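Local coordinates for KLLA0F20702p (Kluyveromyces lactis, PDB 5Y5A), which is the Est1 subunit of yeast telomerase, in a fragment of its TPR-clan helical region, and probably helps bring telomerase to telomeres by binding Cdc13, at residues 480-485 with 522-527. Sequence-based numbering, arbitrary orientation.
Sequences YFYEED and NKLTAK
Tyr480 reaches across to the extended chain 522-524 and takes a hydrogen bond from Leu524 N to its OH, 3.0 Å long and nearly straight at 168°. A tyrosine thus ties two loops together where both lead into helices of this mostly helical, TPR-clan Est1 fragment, 483-487 and 526-546. The amide comes in at the hydroxyl edge, close to the ring plane, while the carbonyl O of Asn522, a poorly ordered residue, lies obliquely to the ring, at a closeness that is doubtful. The Leu524 side chain runs at a slant to the tyrosine, with CG 4.2 Å from Tyr480 CE2 and CB 3.5 Å from Tyr480 OH. With CG wedged between backbone N and carbonyl carbon (chi1 61°), the tyrosine side chain is directed at the other loop. Glu529, one turn into helix 526-546, hydrogen-bonds the same hydroxyl, and Ser532 on that helix bonds Tyr482 OH. A phenylalanine in place of Tyr480 would probably leave Leu524 N and the Glu529 carboxylate without this shared partner. Farther back, Tyr482 precedes helix 483-487 as its N-cap residue; its N donates to Asp485 OD2 at 2.8 Å, meeting that oxygen on its anti side, 28° out of the carboxylate plane.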
# COMPACT_ATOMS: atom_id res chain seq x y z
N TYR A 480 -8.65 18.24 -8.45
CA TYR A 480 -7.82 17.05 -8.62
C TYR A 480 -7.42 16.44 -7.29
O TYR A 480 -7.56 17.05 -6.23
CB TYR A 480 -6.56 17.39 -9.44
CG TYR A 480 -5.65 18.44 -8.83
CD1 TYR A 480 -4.62 18.08 -7.97
CD2 TYR A 480 -5.82 19.80 -9.12
CE1 TYR A 480 -3.79 19.03 -7.41
CE2 TYR A 480 -4.98 20.75 -8.56
CZ TYR A 480 -3.97 20.36 -7.71
OH TYR A 480 -3.13 21.31 -7.15
N PHE A 481 -6.91 15.21 -7.35
CA PHE A 481 -6.47 14.49 -6.16
C PHE A 481 -5.11 14.98 -5.67
O PHE A 481 -4.25 15.35 -6.48
CB PHE A 481 -6.39 12.98 -6.44
CG PHE A 481 -7.67 12.24 -6.15
CD1 PHE A 481 -8.85 12.92 -5.90
CD2 PHE A 481 -7.68 10.85 -6.12
CE1 PHE A 481 -10.01 12.24 -5.63
CE2 PHE A 481 -8.85 10.16 -5.85
CZ PHE A 481 -10.02 10.86 -5.61
N TYR A 482 -4.91 14.98 -4.35
CA TYR A 482 -3.63 15.34 -3.76
C TYR A 482 -2.80 14.08 -3.50
O TYR A 482 -3.29 12.96 -3.67
CB TYR A 482 -3.83 16.14 -2.47
CG TYR A 482 -4.60 17.44 -2.66
CD1 TYR A 482 -4.57 18.11 -3.87
CD2 TYR A 482 -5.36 17.98 -1.63
CE1 TYR A 482 -5.27 19.29 -4.06
CE2 TYR A 482 -6.06 19.16 -1.81
CZ TYR A 482 -6.01 19.81 -3.02
OH TYR A 482 -6.71 20.97 -3.20
N GLU A 483 -1.54 14.26 -3.08
CA GLU A 483 -0.61 13.15 -2.90
C GLU A 483 -1.20 12.06 -2.02
O GLU A 483 -1.17 10.88 -2.37
CB GLU A 483 0.72 13.62 -2.31
CG GLU A 483 1.61 14.43 -3.26
CD GLU A 483 1.45 15.94 -3.08
OE1 GLU A 483 0.34 16.39 -2.72
OE2 GLU A 483 2.44 16.66 -3.30
N GLU A 484 -1.75 12.46 -0.87
CA GLU A 484 -2.28 11.50 0.08
C GLU A 484 -3.53 10.80 -0.48
O GLU A 484 -3.78 9.64 -0.16
CB GLU A 484 -2.59 12.16 1.43
CG GLU A 484 -3.68 13.23 1.41
CD GLU A 484 -3.15 14.64 1.19
OE1 GLU A 484 -3.72 15.58 1.77
OE2 GLU A 484 -2.15 14.79 0.44
N ASP A 485 -4.30 11.49 -1.33
CA ASP A 485 -5.45 10.87 -1.97
C ASP A 485 -4.98 9.74 -2.88
O ASP A 485 -5.47 8.61 -2.81
CB ASP A 485 -6.26 11.88 -2.80
CG ASP A 485 -6.81 13.03 -1.96
OD1 ASP A 485 -7.84 12.84 -1.29
OD2 ASP A 485 -6.22 14.12 -2.00
N ASN A 522 -5.16 22.83 -14.21
CA ASN A 522 -5.24 23.64 -13.01
C ASN A 522 -4.49 22.98 -11.86
O ASN A 522 -5.09 22.35 -11.00
CB ASN A 522 -6.69 23.88 -12.61
CG ASN A 522 -6.82 24.58 -11.26
OD1 ASN A 522 -7.25 23.97 -10.27
ND2 ASN A 522 -6.44 25.85 -11.21
N LYS A 523 -3.17 23.12 -11.85
CA LYS A 523 -2.39 22.73 -10.69
C LYS A 523 -2.14 23.96 -9.83
O LYS A 523 -1.76 25.01 -10.33
CB LYS A 523 -1.08 22.06 -11.09
CG LYS A 523 -0.26 21.57 -9.90
CD LYS A 523 1.01 20.88 -10.36
CE LYS A 523 1.84 20.41 -9.18
NZ LYS A 523 3.09 19.72 -9.60
N LEU A 524 -2.39 23.81 -8.54
CA LEU A 524 -2.27 24.92 -7.61
C LEU A 524 -0.86 24.99 -7.04
O LEU A 524 -0.14 24.00 -7.05
CB LEU A 524 -3.29 24.78 -6.49
CG LEU A 524 -4.74 24.61 -6.95
CD1 LEU A 524 -5.61 24.08 -5.82
CD2 LEU A 524 -5.28 25.93 -7.48
N THR A 525 -0.47 26.16 -6.54
CA THR A 525 0.80 26.28 -5.83
C THR A 525 0.78 25.39 -4.60
O THR A 525 -0.28 24.96 -4.14
CB THR A 525 1.08 27.73 -5.40
OG1 THR A 525 0.16 28.09 -4.36
CG2 THR A 525 0.93 28.68 -6.57
N ALA A 526 1.96 25.12 -4.05
CA ALA A 526 2.05 24.36 -2.81
C ALA A 526 1.28 25.08 -1.71
O ALA A 526 0.66 24.45 -0.86
CB ALA A 526 3.50 24.15 -2.41
N LYS A 527 1.33 26.41 -1.76
CA LYS A 527 0.64 27.27 -0.81
C LYS A 527 -0.87 27.10 -0.91
O LYS A 527 -1.56 26.86 0.08
CB LYS A 527 1.03 28.73 -1.02
CG LYS A 527 0.25 29.72 -0.17
CD LYS A 527 0.69 31.15 -0.44
CE LYS A 527 -0.14 32.14 0.37
NZ LYS A 527 0.16 33.55 0.01